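Local coordinates for protein PT26-6P (Thermococcus sp., PDB 2WB7) that is of unknown function but is encoded by a mobile extrachromosomal element of Euryarchaea and has three domains, one of them helical, at residues T387-L399 and I411-K425. Residues are numbered along the deposited sequence; the frame is centred on the assembly and turned at random.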
loop_
_atom_site.group_PDB
_atom_site.type_symbol
_atom_site.label_atom_id
_atom_site.label_comp_id
_atom_site.label_asym_id
_atom_site.label_seq_id
_atom_site.Cartn_x
_atom_site.Cartn_y
_atom_site.Cartn_z
ATOM N N THR A 387 27.958 -13.560 -1.366
ATOM C CA THR A 387 28.637 -13.652 -2.649
ATOM C C THR A 387 30.170 -13.519 -2.566
ATOM O O THR A 387 30.853 -13.575 -3.590
ATOM C CB THR A 387 28.071 -12.630 -3.645
ATOM O OG1 THR A 387 27.888 -11.367 -2.986
ATOM C CG2 THR A 387 26.732 -13.102 -4.145
ATOM N N TYR A 388 30.705 -13.371 -1.357
ATOM C CA TYR A 388 32.156 -13.281 -1.161
ATOM C C TYR A 388 32.708 -12.023 -1.788
ATOM O O TYR A 388 33.213 -12.048 -2.902
ATOM C CB TYR A 388 32.864 -14.529 -1.706
ATOM C CG TYR A 388 32.139 -15.790 -1.288
ATOM C CD1 TYR A 388 31.441 -16.558 -2.218
ATOM C CD2 TYR A 388 32.087 -16.167 0.045
ATOM C CE1 TYR A 388 30.735 -17.669 -1.834
ATOM C CE2 TYR A 388 31.380 -17.281 0.437
ATOM C CZ TYR A 388 30.708 -18.027 -0.508
ATOM O OH TYR A 388 30.008 -19.144 -0.129
ATOM N N THR A 389 32.592 -10.909 -1.073
ATOM C CA THR A 389 33.050 -9.645 -1.606
ATOM C C THR A 389 34.536 -9.711 -1.819
ATOM O O THR A 389 35.270 -10.168 -0.960
ATOM C CB THR A 389 32.757 -8.500 -0.661
ATOM O OG1 THR A 389 31.385 -8.571 -0.271
ATOM C CG2 THR A 389 33.020 -7.167 -1.338
ATOM N N VAL A 390 34.978 -9.237 -2.971
ATOM C CA VAL A 390 36.388 -9.193 -3.272
ATOM C C VAL A 390 36.999 -7.900 -2.753
ATOM O O VAL A 390 38.124 -7.888 -2.254
ATOM C CB VAL A 390 36.625 -9.349 -4.785
ATOM C CG1 VAL A 390 38.079 -9.104 -5.131
ATOM C CG2 VAL A 390 36.175 -10.736 -5.236
HETATM N N MSE A 391 36.247 -6.817 -2.837
HETATM C CA MSE A 391 36.749 -5.532 -2.393
HETATM C C MSE A 391 36.290 -5.181 -0.991
HETATM O O MSE A 391 35.471 -4.283 -0.789
HETATM C CB MSE A 391 36.318 -4.478 -3.378
HETATM C CG MSE A 391 36.424 -5.026 -4.764
HETATM SE SE MSE A 391 37.097 -3.752 -6.006
HETATM C CE MSE A 391 38.630 -3.129 -4.950
ATOM N N LYS A 392 36.825 -5.912 -0.025
ATOM C CA LYS A 392 36.602 -5.620 1.370
ATOM C C LYS A 392 37.106 -4.202 1.686
ATOM O O LYS A 392 38.058 -3.726 1.066
ATOM C CB LYS A 392 37.353 -6.653 2.184
ATOM C CG LYS A 392 36.927 -8.071 1.882
ATOM C CD LYS A 392 35.743 -8.461 2.763
ATOM C CE LYS A 392 35.273 -9.878 2.452
ATOM N NZ LYS A 392 36.421 -10.769 2.061
ATOM N N ASP A 393 36.468 -3.519 2.629
ATOM C CA ASP A 393 36.901 -2.176 2.956
ATOM C C ASP A 393 38.372 -2.170 3.386
ATOM O O ASP A 393 39.138 -1.301 2.968
ATOM C CB ASP A 393 36.028 -1.565 4.049
ATOM C CG ASP A 393 34.555 -1.491 3.658
ATOM O OD1 ASP A 393 34.236 -1.542 2.447
ATOM O OD2 ASP A 393 33.712 -1.375 4.577
ATOM N N GLN A 394 38.768 -3.129 4.222
ATOM C CA GLN A 394 40.140 -3.165 4.707
ATOM C C GLN A 394 41.119 -3.123 3.553
ATOM O O GLN A 394 42.062 -2.335 3.544
ATOM C CB GLN A 394 40.409 -4.412 5.561
ATOM C CG GLN A 394 41.699 -4.334 6.400
ATOM C CD GLN A 394 41.843 -2.998 7.134
ATOM O OE1 GLN A 394 41.037 -2.661 8.010
ATOM N NE2 GLN A 394 42.863 -2.226 6.768
ATOM N N ASP A 395 40.877 -3.980 2.569
ATOM C CA ASP A 395 41.763 -4.122 1.414
ATOM C C ASP A 395 41.748 -2.862 0.574
ATOM O O ASP A 395 42.784 -2.444 0.041
ATOM C CB ASP A 395 41.339 -5.305 0.555
ATOM C CG ASP A 395 41.308 -6.618 1.333
ATOM O OD1 ASP A 395 41.310 -6.594 2.580
ATOM O OD2 ASP A 395 41.273 -7.689 0.700
ATOM N N VAL A 396 40.581 -2.242 0.460
ATOM C CA VAL A 396 40.513 -0.962 -0.223
ATOM C C VAL A 396 41.317 0.096 0.517
ATOM O O VAL A 396 41.963 0.948 -0.097
ATOM C CB VAL A 396 39.075 -0.471 -0.399
ATOM C CG1 VAL A 396 39.075 0.980 -0.856
ATOM C CG2 VAL A 396 38.348 -1.342 -1.413
ATOM N N LYS A 397 41.275 0.033 1.844
ATOM C CA LYS A 397 42.025 0.964 2.657
ATOM C C LYS A 397 43.521 0.714 2.513
ATOM O O LYS A 397 44.278 1.676 2.348
ATOM C CB LYS A 397 41.610 0.895 4.120
ATOM C CG LYS A 397 42.220 2.029 4.941
ATOM C CD LYS A 397 42.348 1.673 6.413
ATOM C CE LYS A 397 43.595 2.324 7.022
ATOM N NZ LYS A 397 44.169 1.470 8.115
ATOM N N ASN A 398 43.954 -0.554 2.569
ATOM C CA ASN A 398 45.363 -0.879 2.334
ATOM C C ASN A 398 45.826 -0.305 1.004
ATOM O O ASN A 398 46.882 0.327 0.912
ATOM C CB ASN A 398 45.620 -2.387 2.296
ATOM C CG ASN A 398 45.083 -3.121 3.510
ATOM O OD1 ASN A 398 45.182 -2.664 4.657
ATOM N ND2 ASN A 398 44.528 -4.298 3.257
ATOM N N LEU A 399 45.029 -0.555 -0.031
ATOM C CA LEU A 399 45.365 -0.158 -1.384
ATOM C C LEU A 399 45.617 1.346 -1.434
ATOM O O LEU A 399 46.633 1.797 -1.954
ATOM C CB LEU A 399 44.230 -0.556 -2.321
ATOM C CG LEU A 399 44.517 -0.981 -3.763
ATOM C CD1 LEU A 399 45.782 -1.797 -3.881
ATOM C CD2 LEU A 399 43.323 -1.764 -4.302
ATOM N N ILE A 411 50.572 -2.125 -5.280
ATOM C CA ILE A 411 49.299 -1.766 -5.845
ATOM C C ILE A 411 49.030 -2.748 -6.970
ATOM O O ILE A 411 47.923 -3.261 -7.100
ATOM C CB ILE A 411 49.303 -0.329 -6.352
ATOM C CG1 ILE A 411 49.169 0.623 -5.158
ATOM C CG2 ILE A 411 48.173 -0.120 -7.319
ATOM C CD1 ILE A 411 49.594 2.023 -5.428
ATOM N N ASN A 412 50.061 -3.029 -7.760
ATOM C CA ASN A 412 49.956 -3.971 -8.862
ATOM C C ASN A 412 49.654 -5.388 -8.408
ATOM O O ASN A 412 48.769 -6.042 -8.939
ATOM C CB ASN A 412 51.233 -3.951 -9.688
ATOM C CG ASN A 412 51.285 -2.782 -10.653
ATOM O OD1 ASN A 412 50.278 -2.125 -10.910
ATOM N ND2 ASN A 412 52.460 -2.522 -11.200
ATOM N N ALA A 413 50.382 -5.868 -7.414
ATOM C CA ALA A 413 50.172 -7.220 -6.914
ATOM C C ALA A 413 48.719 -7.421 -6.511
ATOM O O ALA A 413 48.086 -8.403 -6.898
ATOM C CB ALA A 413 51.087 -7.486 -5.745
ATOM N N THR A 414 48.203 -6.472 -5.733
ATOM C CA THR A 414 46.858 -6.536 -5.162
ATOM C C THR A 414 45.762 -6.506 -6.226
ATOM O O THR A 414 44.832 -7.321 -6.212
ATOM C CB THR A 414 46.662 -5.352 -4.207
ATOM O OG1 THR A 414 47.721 -5.369 -3.249
ATOM C CG2 THR A 414 45.303 -5.400 -3.482
ATOM N N THR A 415 45.874 -5.533 -7.125
ATOM C CA THR A 415 44.980 -5.400 -8.255
ATOM C C THR A 415 44.834 -6.742 -8.943
ATOM O O THR A 415 43.728 -7.229 -9.159
ATOM C CB THR A 415 45.570 -4.436 -9.295
ATOM O OG1 THR A 415 45.905 -3.191 -8.673
ATOM C CG2 THR A 415 44.578 -4.189 -10.405
ATOM N N LYS A 416 45.970 -7.326 -9.295
ATOM C CA LYS A 416 46.006 -8.605 -9.959
ATOM C C LYS A 416 45.322 -9.679 -9.124
ATOM O O LYS A 416 44.576 -10.498 -9.636
ATOM C CB LYS A 416 47.454 -8.992 -10.234
ATOM C CG LYS A 416 47.591 -10.325 -10.936
ATOM C CD LYS A 416 49.057 -10.783 -10.995
ATOM C CE LYS A 416 49.204 -12.059 -11.826
ATOM N NZ LYS A 416 48.217 -13.127 -11.414
ATOM N N ALA A 417 45.573 -9.667 -7.828
ATOM C CA ALA A 417 44.953 -10.638 -6.929
ATOM C C ALA A 417 43.430 -10.514 -6.968
ATOM O O ALA A 417 42.702 -11.505 -7.108
ATOM C CB ALA A 417 45.460 -10.433 -5.523
HETATM N N MSE A 418 42.963 -9.277 -6.836
HETATM C CA MSE A 418 41.540 -8.970 -6.841
HETATM C C MSE A 418 40.897 -9.372 -8.141
HETATM O O MSE A 418 39.773 -9.869 -8.149
HETATM C CB MSE A 418 41.320 -7.476 -6.627
HETATM C CG MSE A 418 41.277 -7.073 -5.177
HETATM SE SE MSE A 418 41.486 -5.160 -5.003
HETATM C CE MSE A 418 41.053 -4.998 -3.121
ATOM N N ILE A 419 41.609 -9.128 -9.237
ATOM C CA ILE A 419 41.105 -9.452 -10.555
ATOM C C ILE A 419 40.902 -10.948 -10.734
ATOM O O ILE A 419 39.957 -11.379 -11.389
ATOM C CB ILE A 419 42.018 -8.924 -11.643
ATOM C CG1 ILE A 419 41.846 -7.414 -11.755
ATOM C CG2 ILE A 419 41.672 -9.574 -12.964
ATOM C CD1 ILE A 419 42.996 -6.708 -12.423
ATOM N N ASN A 420 41.776 -11.746 -10.142
ATOM C CA ASN A 420 41.582 -13.191 -10.165
ATOM C C ASN A 420 40.295 -13.592 -9.486
ATOM O O ASN A 420 39.573 -14.468 -9.950
ATOM C CB ASN A 420 42.761 -13.904 -9.509
ATOM C CG ASN A 420 43.918 -14.094 -10.467
ATOM O OD1 ASN A 420 43.749 -13.992 -11.689
ATOM N ND2 ASN A 420 45.107 -14.377 -9.926
ATOM N N SER A 421 40.005 -12.940 -8.375
ATOM C CA SER A 421 38.795 -13.231 -7.643
ATOM C C SER A 421 37.551 -12.866 -8.446
ATOM O O SER A 421 36.583 -13.611 -8.452
ATOM C CB SER A 421 38.817 -12.493 -6.317
ATOM O OG SER A 421 39.698 -13.132 -5.418
ATOM N N LEU A 422 37.590 -11.736 -9.143
ATOM C CA LEU A 422 36.465 -11.329 -9.980
ATOM C C LEU A 422 36.289 -12.255 -11.180
ATOM O O LEU A 422 35.163 -12.604 -11.561
ATOM C CB LEU A 422 36.622 -9.885 -10.441
ATOM C CG LEU A 422 36.518 -8.885 -9.286
ATOM C CD1 LEU A 422 36.893 -7.491 -9.726
ATOM C CD2 LEU A 422 35.136 -8.907 -8.661
ATOM N N GLN A 423 37.404 -12.653 -11.782
ATOM C CA GLN A 423 37.357 -13.632 -12.847
ATOM C C GLN A 423 36.619 -14.868 -12.353
ATOM O O GLN A 423 35.833 -15.481 -13.084
ATOM C CB GLN A 423 38.767 -13.987 -13.295
ATOM C CG GLN A 423 39.220 -13.224 -14.533
ATOM C CD GLN A 423 40.741 -13.072 -14.625
ATOM O OE1 GLN A 423 41.489 -13.538 -13.750
ATOM N NE2 GLN A 423 41.202 -12.408 -15.687
ATOM N N GLU A 424 36.856 -15.224 -11.097
ATOM C CA GLU A 424 36.188 -16.381 -10.539
ATOM C C GLU A 424 34.694 -16.139 -10.402
ATOM O O GLU A 424 33.895 -16.974 -10.796
ATOM C CB GLU A 424 36.799 -16.775 -9.197
ATOM C CG GLU A 424 35.945 -17.744 -8.398
ATOM C CD GLU A 424 35.692 -19.080 -9.110
ATOM O OE1 GLU A 424 35.120 -19.988 -8.468
ATOM O OE2 GLU A 424 36.047 -19.228 -10.308
ATOM N N LYS A 425 34.307 -14.997 -9.852
ATOM C CA LYS A 425 32.888 -14.637 -9.770
ATOM C C LYS A 425 32.230 -14.627 -11.152
ATOM O O LYS A 425 31.063 -14.972 -11.295
ATOM C CB LYS A 425 32.710 -13.285 -9.060
ATOM C CG LYS A 425 32.840 -13.392 -7.537
ATOM C CD LYS A 425 33.195 -12.075 -6.889
ATOM C CE LYS A 425 31.968 -11.222 -6.587
ATOM N NZ LYS A 425 31.398 -11.551 -5.262
HETATM O O HOH W 1 30.150 -10.246 -2.739
#
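Met-418, a selenomethionine, fills the middle of this contact, its long, unbranched chain reaching from helix 411-425 to the linker and the first two turns of the helix that begins at Asp-393. An extended chi2 of 164° sends the selenium out towards the CD2 methyl of Leu-399, 3.9 Å away, where the two side chains meet tip to tip. Met-391, also selenomethionine, crosses it at about a right angle, its CE methyl against the selenium. Branched Val-390 sits over two successive turns, between Met-418 and Lys-425: CG1 lies 3.8 Å from CG of Met-418, while CG2 faces CB of Ser-421, small enough to let it approach, CD2 of Leu-422 and the aliphatic CD of Lys-425. That lysine, bent at chi3 and chi4, turns its ammonium to O of Thr-387 (2.7 Å from NZ) and, at 3.0 Å from NZ, to O of Tyr-388, both met from above the carbonyl plane. Salt bridges from NZ to Glu-485 and Asp-489 of helix 471-499 probably offset its buried charge. Packing thins toward solvent, where Asp-395 offers only CB to the Met-418 methyl and the ring of exposed Tyr-388 leads away. The axes of segments 393-399 and 411-425 approach to 11.0 Å at 152°, a nearly antiparallel helical hairpin within the C-terminal helical domain.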